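PDB 7BDV: Can2 from Sulfobacillus thermosulfidooxidans, which is a CRISPR ancillary nuclease of dual specificity that binds cyclic tetra-adenylate through its CARF domains and potentiates type III CRISPR defence. Local coordinates for residues A[16-21]-A[47-52]; A[23-28]-A[91-96]; A[187-192]-A[236-241]. One frame throughout, in Å; residues are numbered along the deposited sequence.

Contact 1. Residues A[16-21]-A[47-52]; sequences CLLSDH and ERVQRF. With nucleotides of chain E.
Leu18 and Arg48 bring the loop that leaves strand 13-17 against helix 47-55, and the contact divides into an apolar half and a polar half. On the apolar side, CD1 of Leu18 reaches the helix backbone between Arg48 and Val49 and lies 4.0 Å from Val49 CG2, while its other methyl, CD2, leans toward the ring of Phe52. Cys16 adds a sulfur-aromatic contact: its SG sits 5.1 Å from the centroid of the Phe52 ring and approaches it obliquely.

The polar half is built on Arg48. Its chain, extended from CG to NE, runs out of the helix and lays one face of the guanidinium over the Ser19-Asp20 peptide, with Ser19 C and Asp20 N lying over its centre. NH2 forms a salt bridge of 3.2 Å to Asp20 OD1, the carboxylate and guanidinium planes standing 69° apart. NH1 donates to a water that in turn donates to Leu18 O.

The same loop grips the cyclic tetra-adenylate. Ser19 OG donates to OP1 of A1 of chain E at 2.6 Å, and His21 N donates to the same oxygen at 3.0 Å. Asp20 OD2 accepts from O2' of A4 of chain E at 2.5 Å, and Asp20 N donates to that hydroxyl.

Asp20 thus spends one carboxylate oxygen on Arg48 and the other on the ribose; Arg48, whose NH1 also touches the adenine of A4 of chain E at C2, probably helps to hold this ligand-binding carboxylate in place and may partly offset its negative charge.

Contact 2. Residues A[23-28]-A[91-96]; sequences LPNVIP and ILNVTG. With nucleotides of chain E.
The ligand pocket of the CARF domain, a Rossmann-like fold, is lined here by the first turns of helix 23-31, where Pro24 and Asn25 meet Asn93 and Thr95 at the C-terminal end of strand 90-93. The helix and the strand run obliquely antiparallel, and their short axes come within 10.2 Å.

Asn93 carries the polar part. With CG anti to the backbone N (chi1 -171°), its amide reaches across to the helix, and ND2 donates to Pro24 O at 2.9 Å. The bond is somewhat bent, 146° at the hydrogen; the carbonyl oxygen lies close to the amide plane of Asn93, but the donor is tilted 32° from the carbonyl plane. Tyr14 OH is a second partner of ND2. At the other end of the amide, OD1 accepts from Thr95 N at 3.1 Å, an Asx turn that folds the chain as it leaves the strand, and, over a very short and so less certain distance, from Thr95 OG1. Held by Pro24 O at one end and Thr95 N at the other, the amide is fixed in its rotation.

Beside it lie carbon contacts to the helix and the nucleotide. Thr95 CG2 lies 3.6 Å from Pro24 CB and 3.5 Å from O4' of A1 of chain E, so methyl and proline ring together face the nucleotide. Pro24 CG also approaches that O4', and Leu23 CB comes within 3.6 Å of N6 on the adenine. Pro28 CG packs near Asn93 ND2 one turn further along the helix.

Outside the pair, Lys99 of the second subunit donates to Thr95 O, which carries the pocket wall to the dimer interface. Loops at the C-terminal ends of parallel strands, here facing the start of the helix that follows the neighbouring strand 13-17, form the characteristic nucleotide-binding edge of Rossmann-like folds.

Contact 3. Residues A[187-192]-A[236-241]; sequences RLNWIA and FINGGW
In Asn189 the CG stands roughly opposite the backbone N (chi1 -152°), and a similar setting in Asn238 turns the two side chains to meet at about a right angle, their amide planes 76° apart. The Asn238 amide is probably turned over in the model, so the pairing of its polar atoms with Asn189 is not decided. The amide of Asn189 has firmer partners beyond the pair: OD1 accepts from Tyr331 OH, and ND2 donates to Thr294 O.

Helices 182-193 and 231-254 cross here at -109°, with segment axes 7.5 Å apart. Helix 231-254 is irregular at this point, widening into a pi-type turn at 236-240, while Asn238 forms the centre of an inverse gamma turn in which Gly239 N bonds to Ile237 O. That carbonyl oxygen also receives a CA-H...O contact from Asn189 CA at 3.5 Å.

Apolar packing fills the rest. Ile237 CG2 presses on Leu188 CB at 3.6 Å and lies farther from the methyl of Ala192, which instead rests against Asn238 CB at 3.8 Å. Phe228 flanks both Ile237 and Ala192.

In the fold
Contacts 1 and 2 are neighbours, their centres about 10 Å apart, and both lie in the CARF region, on the adjacent parallel strands 13-17 and 90-93 of one sheet. Their segments alternate along the chain, with helix 23-31 following strand 13-17, so the two contacts interlock: Phe52 of contact 1 packs on Val26 of contact 2. Both also border A1 of chain E, making them two walls of one cyclic tetra-adenylate pocket. Contact 3 comes later in the chain, about 44 and 46 Å from them between centres and across the chain's centre. It joins helix 182-193 to helix 231-254 of the endonuclease domain, and thus lies well away from the ligand-binding part.

Contact 1. Residues A[16-21]-A[47-52]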
loop_
_atom_site.group_PDB
_atom_site.type_symbol
_atom_site.label_atom_id
_atom_site.label_comp_id
_atom_site.label_asym_id
_atom_site.label_seq_id
_atom_site.Cartn_x
_atom_site.Cartn_y
_atom_site.Cartn_z
ATOM N N CYS A 16 4.835 7.246 25.343
ATOM C CA CYS A 16 4.686 6.499 24.077
ATOM C C CYS A 16 5.676 6.961 23.019
ATOM O O CYS A 16 6.217 8.101 23.080
ATOM C CB CYS A 16 3.241 6.426 23.628
ATOM S SG CYS A 16 2.399 8.010 23.642
ATOM N N LEU A 17 5.975 6.031 22.116
ATOM C CA LEU A 17 7.010 6.204 21.064
ATOM C C LEU A 17 6.274 6.473 19.762
ATOM O O LEU A 17 5.584 5.549 19.307
ATOM C CB LEU A 17 7.837 4.912 20.961
ATOM C CG LEU A 17 8.839 4.648 22.069
ATOM C CD1 LEU A 17 8.194 4.714 23.434
ATOM C CD2 LEU A 17 9.486 3.289 21.874
ATOM N N LEU A 18 6.442 7.647 19.146
ATOM C CA LEU A 18 5.686 8.023 17.930
ATOM C C LEU A 18 6.383 7.454 16.684
ATOM O O LEU A 18 7.623 7.467 16.612
ATOM C CB LEU A 18 5.576 9.542 17.829
ATOM C CG LEU A 18 4.793 10.202 18.966
ATOM C CD1 LEU A 18 4.318 11.590 18.558
ATOM C CD2 LEU A 18 3.594 9.364 19.391
ATOM N N SER A 19 5.584 7.083 15.698
ATOM C CA SER A 19 6.031 6.361 14.482
ATOM C C SER A 19 4.938 6.451 13.429
ATOM O O SER A 19 3.920 7.194 13.689
ATOM C CB SER A 19 6.404 4.937 14.846
ATOM O OG SER A 19 5.321 4.224 15.377
ATOM N N ASP A 20 5.083 5.766 12.284
ATOM C CA ASP A 20 4.073 5.846 11.197
ATOM C C ASP A 20 2.657 5.666 11.727
ATOM O O ASP A 20 1.760 6.375 11.206
ATOM C CB ASP A 20 4.313 4.826 10.082
ATOM C CG ASP A 20 5.531 5.157 9.243
ATOM O OD1 ASP A 20 5.568 6.283 8.683
ATOM O OD2 ASP A 20 6.455 4.306 9.198
ATOM N N HIS A 21 2.409 4.697 12.613
ATOM C CA HIS A 21 1.039 4.328 13.034
ATOM C C HIS A 21 0.819 4.791 14.476
ATOM O O HIS A 21 1.270 4.115 15.361
ATOM C CB HIS A 21 0.775 2.833 12.835
ATOM C CG HIS A 21 0.973 2.469 11.396
ATOM N ND1 HIS A 21 0.019 2.726 10.427
ATOM C CD2 HIS A 21 2.016 1.901 10.765
ATOM C CE1 HIS A 21 0.488 2.340 9.250
ATOM N NE2 HIS A 21 1.705 1.792 9.428
ATOM N N GLU A 47 5.509 16.576 13.038
ATOM C CA GLU A 47 4.098 16.556 12.562
ATOM C C GLU A 47 3.303 15.412 13.233
ATOM O O GLU A 47 2.059 15.554 13.352
ATOM C CB GLU A 47 4.014 16.533 11.032
ATOM C CG GLU A 47 4.851 15.455 10.354
ATOM C CD GLU A 47 6.227 15.857 9.800
ATOM O OE1 GLU A 47 6.946 16.671 10.467
ATOM O OE2 GLU A 47 6.609 15.329 8.707
ATOM N N ARG A 48 3.959 14.339 13.696
ATOM C CA ARG A 48 3.281 13.225 14.422
ATOM C C ARG A 48 2.758 13.707 15.781
ATOM O O ARG A 48 1.718 13.211 16.229
ATOM C CB ARG A 48 4.225 12.042 14.631
ATOM C CG ARG A 48 4.485 11.300 13.332
ATOM C CD ARG A 48 5.588 10.289 13.443
ATOM N NE ARG A 48 5.798 9.750 12.113
ATOM C CZ ARG A 48 6.832 8.996 11.756
ATOM N NH1 ARG A 48 7.765 8.659 12.635
ATOM N NH2 ARG A 48 6.897 8.564 10.500
ATOM N N VAL A 49 3.477 14.610 16.428
ATOM C CA VAL A 49 3.019 15.234 17.694
ATOM C C VAL A 49 1.683 15.933 17.408
ATOM O O VAL A 49 0.758 15.765 18.207
ATOM C CB VAL A 49 4.083 16.177 18.297
ATOM C CG1 VAL A 49 3.546 16.899 19.519
ATOM C CG2 VAL A 49 5.346 15.411 18.656
ATOM N N GLN A 50 1.575 16.642 16.282
ATOM C CA GLN A 50 0.370 17.455 15.921
ATOM C C GLN A 50 -0.802 16.513 15.595
ATOM O O GLN A 50 -1.938 16.760 16.069
ATOM C CB GLN A 50 0.732 18.409 14.782
ATOM C CG GLN A 50 -0.370 19.352 14.305
ATOM C CD GLN A 50 0.156 20.417 13.354
ATOM O OE1 GLN A 50 1.138 21.109 13.639
ATOM N NE2 GLN A 50 -0.504 20.594 12.216
ATOM N N ARG A 51 -0.544 15.429 14.858
ATOM C CA ARG A 51 -1.585 14.385 14.618
ATOM C C ARG A 51 -2.074 13.795 15.943
ATOM O O ARG A 51 -3.291 13.623 16.071
ATOM C CB ARG A 51 -1.070 13.302 13.694
ATOM C CG ARG A 51 -0.855 13.829 12.286
ATOM C CD ARG A 51 -0.494 12.649 11.421
ATOM N NE ARG A 51 -0.228 13.011 10.047
ATOM C CZ ARG A 51 0.104 12.132 9.116
ATOM N NH1 ARG A 51 0.217 10.846 9.421
ATOM N NH2 ARG A 51 0.340 12.548 7.888
ATOM N N PHE A 52 -1.176 13.501 16.876
ATOM C CA PHE A 52 -1.523 12.917 18.194
ATOM C C PHE A 52 -2.449 13.882 18.950
ATOM O O PHE A 52 -3.386 13.403 19.590
ATOM C CB PHE A 52 -0.281 12.637 19.030
ATOM C CG PHE A 52 -0.568 11.917 20.319
ATOM C CD1 PHE A 52 -0.943 12.617 21.454
ATOM C CD2 PHE A 52 -0.534 10.526 20.385
ATOM C CE1 PHE A 52 -1.263 11.949 22.628
ATOM C CE2 PHE A 52 -0.843 9.865 21.553
ATOM C CZ PHE A 52 -1.209 10.572 22.679
ATOM P P A E 1 5.249 1.415 13.169
ATOM O OP1 A E 1 4.568 2.752 13.400
ATOM O OP2 A E 1 4.809 0.844 11.831
ATOM O "O5'" A E 1 4.867 0.422 14.349
ATOM C "C5'" A E 1 3.480 0.221 14.600
ATOM C "C4'" A E 1 3.362 -0.976 15.486
ATOM O "O4'" A E 1 2.044 -0.973 16.073
ATOM C "C3'" A E 1 3.474 -2.334 14.784
ATOM O "O3'" A E 1 3.781 -3.299 15.745
ATOM C "C2'" A E 1 2.032 -2.611 14.407
ATOM O "O2'" A E 1 1.827 -3.991 14.203
ATOM C "C1'" A E 1 1.369 -2.153 15.709
ATOM N N9 A E 1 -0.020 -1.830 15.699
ATOM C C8 A E 1 -0.890 -2.135 16.705
ATOM N N7 A E 1 -2.098 -1.699 16.487
ATOM C C5 A E 1 -2.008 -1.039 15.282
ATOM C C6 A E 1 -2.956 -0.345 14.518
ATOM N N6 A E 1 -4.224 -0.186 14.876
ATOM N N1 A E 1 -2.527 0.217 13.375
ATOM C C2 A E 1 -1.253 0.066 13.018
ATOM N N3 A E 1 -0.291 -0.586 13.623
ATOM C C4 A E 1 -0.724 -1.102 14.784
ATOM P P A E 4 11.604 -2.019 13.050
ATOM O OP1 A E 4 12.758 -1.619 13.894
ATOM O OP2 A E 4 10.488 -2.985 13.252
ATOM O "O5'" A E 4 10.957 -0.553 12.960
ATOM C "C5'" A E 4 9.720 -0.342 12.329
ATOM C "C4'" A E 4 9.053 0.790 13.074
ATOM O "O4'" A E 4 9.961 1.934 13.129
ATOM C "C3'" A E 4 7.774 1.294 12.418
ATOM O "O3'" A E 4 6.809 1.483 13.464
ATOM C "C2'" A E 4 8.232 2.590 11.755
ATOM O "O2'" A E 4 7.187 3.497 11.465
ATOM C "C1'" A E 4 9.237 3.093 12.784
ATOM N N9 A E 4 10.174 4.087 12.307
ATOM C C8 A E 4 10.960 4.040 11.151
ATOM N N7 A E 4 11.721 5.113 11.027
ATOM C C5 A E 4 11.405 5.908 12.130
ATOM C C6 A E 4 11.846 7.185 12.547
ATOM N N6 A E 4 12.739 7.888 11.867
ATOM N N1 A E 4 11.316 7.721 13.687
ATOM C C2 A E 4 10.388 7.003 14.336
ATOM N N3 A E 4 9.905 5.787 14.045
ATOM C C4 A E 4 10.448 5.295 12.911
HETATM O O HOH W 1 8.528 9.778 15.259
#

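Contact 2. Residues A[23-28]-A[91-96]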
loop_
_atom_site.group_PDB
_atom_site.type_symbol
_atom_site.label_atom_id
_atom_site.label_comp_id
_atom_site.label_asym_id
_atom_site.label_seq_id
_atom_site.Cartn_x
_atom_site.Cartn_y
_atom_site.Cartn_z
ATOM N N LEU A 23 -2.102 4.996 16.009
ATOM C CA LEU A 23 -3.303 4.346 16.590
ATOM C C LEU A 23 -3.033 3.632 17.902
ATOM O O LEU A 23 -3.827 3.762 18.839
ATOM C CB LEU A 23 -3.966 3.379 15.595
ATOM C CG LEU A 23 -4.958 4.018 14.640
ATOM C CD1 LEU A 23 -5.297 3.059 13.493
ATOM C CD2 LEU A 23 -6.191 4.497 15.390
ATOM N N PRO A 24 -1.997 2.773 18.023
ATOM C CA PRO A 24 -1.821 2.004 19.246
ATOM C C PRO A 24 -1.384 2.877 20.447
ATOM O O PRO A 24 -1.511 2.417 21.553
ATOM C CB PRO A 24 -0.733 0.985 18.926
ATOM C CG PRO A 24 -0.053 1.511 17.677
ATOM C CD PRO A 24 -1.030 2.436 16.987
ATOM N N ASN A 25 -0.895 4.094 20.210
ATOM C CA ASN A 25 -0.621 5.089 21.287
ATOM C C ASN A 25 -1.900 5.860 21.644
ATOM O O ASN A 25 -2.048 6.272 22.813
ATOM C CB ASN A 25 0.476 6.053 20.857
ATOM C CG ASN A 25 1.784 5.337 20.592
ATOM O OD1 ASN A 25 2.476 5.610 19.594
ATOM N ND2 ASN A 25 2.178 4.518 21.560
ATOM N N VAL A 26 -2.801 6.053 20.687
ATOM C CA VAL A 26 -4.000 6.929 20.848
ATOM C C VAL A 26 -5.130 6.132 21.506
ATOM O O VAL A 26 -5.844 6.705 22.343
ATOM C CB VAL A 26 -4.405 7.539 19.495
ATOM C CG1 VAL A 26 -5.816 8.090 19.480
ATOM C CG2 VAL A 26 -3.413 8.584 19.050
ATOM N N ILE A 27 -5.300 4.854 21.133
ATOM C CA ILE A 27 -6.437 4.025 21.592
ATOM C C ILE A 27 -6.462 3.955 23.119
ATOM O O ILE A 27 -7.517 4.164 23.709
ATOM C CB ILE A 27 -6.433 2.644 20.908
ATOM C CG1 ILE A 27 -6.860 2.756 19.435
ATOM C CG2 ILE A 27 -7.309 1.679 21.672
ATOM N N PRO A 28 -5.353 3.645 23.827
ATOM C CA PRO A 28 -5.365 3.653 25.291
ATOM C C PRO A 28 -5.687 5.006 25.961
ATOM O O PRO A 28 -6.231 5.004 27.048
ATOM C CB PRO A 28 -3.954 3.191 25.656
ATOM C CG PRO A 28 -3.480 2.443 24.422
ATOM C CD PRO A 28 -4.050 3.229 23.282
ATOM N N ILE A 91 4.145 4.875 33.103
ATOM C CA ILE A 91 3.800 3.599 32.397
ATOM C C ILE A 91 4.240 3.750 30.930
ATOM O O ILE A 91 4.079 4.849 30.380
ATOM C CB ILE A 91 2.299 3.276 32.553
ATOM C CG1 ILE A 91 1.812 2.154 31.634
ATOM C CG2 ILE A 91 1.462 4.520 32.339
ATOM C CD1 ILE A 91 0.448 1.647 32.003
ATOM N N LEU A 92 4.802 2.690 30.345
ATOM C CA LEU A 92 5.334 2.684 28.958
ATOM C C LEU A 92 4.357 1.930 28.061
ATOM O O LEU A 92 3.992 0.794 28.386
ATOM C CB LEU A 92 6.716 2.036 28.917
ATOM C CG LEU A 92 7.312 1.874 27.520
ATOM C CD1 LEU A 92 7.695 3.219 26.957
ATOM C CD2 LEU A 92 8.532 0.963 27.542
ATOM N N ASN A 93 3.959 2.572 26.968
ATOM C CA ASN A 93 3.378 1.944 25.759
ATOM C C ASN A 93 4.533 1.667 24.795
ATOM O O ASN A 93 5.056 2.602 24.251
ATOM C CB ASN A 93 2.272 2.798 25.159
ATOM C CG ASN A 93 1.530 2.063 24.053
ATOM O OD1 ASN A 93 2.047 1.103 23.459
ATOM N ND2 ASN A 93 0.339 2.528 23.764
ATOM N N VAL A 94 4.921 0.398 24.645
ATOM C CA VAL A 94 6.143 -0.027 23.905
ATOM C C VAL A 94 5.751 -0.421 22.463
ATOM O O VAL A 94 6.607 -0.963 21.734
ATOM C CB VAL A 94 6.834 -1.176 24.677
ATOM C CG1 VAL A 94 6.059 -2.485 24.588
ATOM C CG2 VAL A 94 8.295 -1.395 24.273
ATOM N N THR A 95 4.513 -0.152 22.038
ATOM C CA THR A 95 3.960 -0.605 20.718
ATOM C C THR A 95 4.563 0.241 19.581
ATOM O O THR A 95 4.822 -0.274 18.497
ATOM C CB THR A 95 2.427 -0.518 20.641
ATOM O OG1 THR A 95 1.836 -0.807 21.908
ATOM C CG2 THR A 95 1.852 -1.437 19.580
ATOM N N GLY A 96 4.762 1.535 19.812
ATOM C CA GLY A 96 5.333 2.445 18.816
ATOM C C GLY A 96 6.835 2.296 18.662
ATOM O O GLY A 96 7.459 1.593 19.466
ATOM P P A E 1 5.249 1.415 13.169
ATOM O OP1 A E 1 4.568 2.752 13.400
ATOM O OP2 A E 1 4.809 0.844 11.831
ATOM O "O5'" A E 1 4.867 0.422 14.349
ATOM C "C5'" A E 1 3.480 0.221 14.600
ATOM C "C4'" A E 1 3.362 -0.976 15.486
ATOM O "O4'" A E 1 2.044 -0.973 16.073
ATOM C "C3'" A E 1 3.474 -2.334 14.784
ATOM O "O3'" A E 1 3.781 -3.299 15.745
ATOM C "C2'" A E 1 2.032 -2.611 14.407
ATOM O "O2'" A E 1 1.827 -3.991 14.203
ATOM C "C1'" A E 1 1.369 -2.153 15.709
ATOM N N9 A E 1 -0.020 -1.830 15.699
ATOM C C8 A E 1 -0.890 -2.135 16.705
ATOM N N7 A E 1 -2.098 -1.699 16.487
ATOM C C5 A E 1 -2.008 -1.039 15.282
ATOM C C6 A E 1 -2.956 -0.345 14.518
ATOM N N6 A E 1 -4.224 -0.186 14.876
ATOM N N1 A E 1 -2.527 0.217 13.375
ATOM C C2 A E 1 -1.253 0.066 13.018
ATOM N N3 A E 1 -0.291 -0.586 13.623
ATOM C C4 A E 1 -0.724 -1.102 14.784
#

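Contact 3. Residues A[187-192]-A[236-241]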
loop_
_atom_site.group_PDB
_atom_site.type_symbol
_atom_site.label_atom_id
_atom_site.label_comp_id
_atom_site.label_asym_id
_atom_site.label_seq_id
_atom_site.Cartn_x
_atom_site.Cartn_y
_atom_site.Cartn_z
ATOM N N ARG A 187 -26.113 -3.451 -18.908
ATOM C CA ARG A 187 -26.393 -2.618 -20.104
ATOM C C ARG A 187 -27.041 -1.300 -19.660
ATOM O O ARG A 187 -26.593 -0.257 -20.160
ATOM C CB ARG A 187 -27.296 -3.393 -21.072
ATOM C CG ARG A 187 -27.658 -2.635 -22.339
ATOM C CD ARG A 187 -28.511 -3.428 -23.307
ATOM N NE ARG A 187 -28.957 -2.507 -24.351
ATOM C CZ ARG A 187 -30.082 -1.801 -24.322
ATOM N NH1 ARG A 187 -30.941 -1.931 -23.334
ATOM N NH2 ARG A 187 -30.365 -0.966 -25.296
ATOM N N LEU A 188 -28.051 -1.334 -18.790
ATOM C CA LEU A 188 -28.713 -0.091 -18.312
ATOM C C LEU A 188 -27.715 0.757 -17.518
ATOM O O LEU A 188 -27.785 1.980 -17.649
ATOM C CB LEU A 188 -29.938 -0.451 -17.467
ATOM C CG LEU A 188 -31.090 -1.077 -18.235
ATOM C CD1 LEU A 188 -32.236 -1.437 -17.288
ATOM C CD2 LEU A 188 -31.576 -0.134 -19.317
ATOM N N ASN A 189 -26.816 0.139 -16.733
ATOM C CA ASN A 189 -25.742 0.826 -15.955
ATOM C C ASN A 189 -24.878 1.631 -16.924
ATOM O O ASN A 189 -24.557 2.801 -16.638
ATOM C CB ASN A 189 -24.843 -0.154 -15.187
ATOM C CG ASN A 189 -24.211 0.382 -13.917
ATOM O OD1 ASN A 189 -24.140 -0.353 -12.945
ATOM N ND2 ASN A 189 -23.736 1.620 -13.881
ATOM N N TRP A 190 -24.493 1.008 -18.038
ATOM C CA TRP A 190 -23.631 1.610 -19.079
ATOM C C TRP A 190 -24.346 2.822 -19.680
ATOM O O TRP A 190 -23.765 3.927 -19.640
ATOM C CB TRP A 190 -23.282 0.567 -20.131
ATOM C CG TRP A 190 -22.315 1.073 -21.147
ATOM C CD1 TRP A 190 -21.274 1.938 -20.955
ATOM C CD2 TRP A 190 -22.269 0.692 -22.531
ATOM N NE1 TRP A 190 -20.619 2.155 -22.134
ATOM C CE2 TRP A 190 -21.206 1.408 -23.118
ATOM C CE3 TRP A 190 -23.026 -0.173 -23.335
ATOM C CZ2 TRP A 190 -20.879 1.282 -24.464
ATOM C CZ3 TRP A 190 -22.700 -0.301 -24.668
ATOM C CH2 TRP A 190 -21.635 0.415 -25.222
ATOM N N ILE A 191 -25.564 2.620 -20.174
ATOM C CA ILE A 191 -26.445 3.686 -20.727
ATOM C C ILE A 191 -26.501 4.861 -19.740
ATOM O O ILE A 191 -26.379 5.998 -20.180
ATOM C CB ILE A 191 -27.848 3.133 -21.036
ATOM C CG1 ILE A 191 -27.841 2.212 -22.254
ATOM C CG2 ILE A 191 -28.863 4.257 -21.218
ATOM C CD1 ILE A 191 -29.003 1.240 -22.236
ATOM N N ALA A 192 -26.738 4.589 -18.462
ATOM C CA ALA A 192 -26.912 5.606 -17.403
ATOM C C ALA A 192 -25.569 6.319 -17.218
ATOM O O ALA A 192 -25.587 7.542 -17.062
ATOM C CB ALA A 192 -27.421 4.983 -16.120
ATOM N N PHE A 236 -29.602 5.954 -9.712
ATOM C CA PHE A 236 -30.072 4.662 -9.156
ATOM C C PHE A 236 -29.728 3.533 -10.139
ATOM O O PHE A 236 -29.310 2.468 -9.704
ATOM C CB PHE A 236 -31.570 4.727 -8.850
ATOM C CG PHE A 236 -32.145 3.476 -8.237
ATOM C CD1 PHE A 236 -32.140 3.275 -6.861
ATOM C CD2 PHE A 236 -32.684 2.478 -9.037
ATOM C CE1 PHE A 236 -32.668 2.122 -6.302
ATOM C CE2 PHE A 236 -33.205 1.326 -8.473
ATOM C CZ PHE A 236 -33.219 1.163 -7.102
ATOM N N ILE A 237 -29.913 3.733 -11.439
ATOM C CA ILE A 237 -29.636 2.653 -12.444
ATOM C C ILE A 237 -28.137 2.577 -12.706
ATOM O O ILE A 237 -27.651 1.466 -13.049
ATOM C CB ILE A 237 -30.461 2.870 -13.711
ATOM C CG1 ILE A 237 -31.953 2.825 -13.396
ATOM C CG2 ILE A 237 -30.069 1.883 -14.792
ATOM C CD1 ILE A 237 -32.450 1.471 -12.935
ATOM N N ASN A 238 -27.426 3.694 -12.492
ATOM C CA ASN A 238 -25.952 3.810 -12.622
ATOM C C ASN A 238 -25.260 3.178 -11.407
ATOM O O ASN A 238 -24.398 3.819 -10.792
ATOM C CB ASN A 238 -25.539 5.272 -12.829
ATOM C CG ASN A 238 -24.161 5.426 -13.427
ATOM O OD1 ASN A 238 -23.675 4.542 -14.123
ATOM N ND2 ASN A 238 -23.517 6.544 -13.154
ATOM N N GLY A 239 -25.600 1.926 -11.099
ATOM C CA GLY A 239 -25.055 1.162 -9.965
ATOM C C GLY A 239 -25.467 1.712 -8.603
ATOM O O GLY A 239 -25.016 1.135 -7.597
ATOM N N GLY A 240 -26.249 2.795 -8.524
ATOM C CA GLY A 240 -26.691 3.328 -7.215
ATOM C C GLY A 240 -27.503 2.304 -6.445
ATOM O O GLY A 240 -27.388 2.232 -5.218
ATOM N N TRP A 241 -28.368 1.545 -7.123
ATOM C CA TRP A 241 -29.203 0.517 -6.468
ATOM C C TRP A 241 -28.307 -0.459 -5.682
ATOM O O TRP A 241 -28.678 -0.880 -4.536
ATOM C CB TRP A 241 -30.079 -0.202 -7.490
ATOM C CG TRP A 241 -29.303 -1.087 -8.418
ATOM C CD1 TRP A 241 -28.864 -0.758 -9.660
ATOM C CD2 TRP A 241 -28.904 -2.455 -8.209
ATOM N NE1 TRP A 241 -28.289 -1.843 -10.267
ATOM C CE2 TRP A 241 -28.259 -2.881 -9.384
ATOM C CE3 TRP A 241 -29.077 -3.374 -7.169
ATOM C CZ2 TRP A 241 -27.713 -4.152 -9.522
ATOM C CZ3 TRP A 241 -28.528 -4.634 -7.306
ATOM C CH2 TRP A 241 -27.865 -5.016 -8.469
#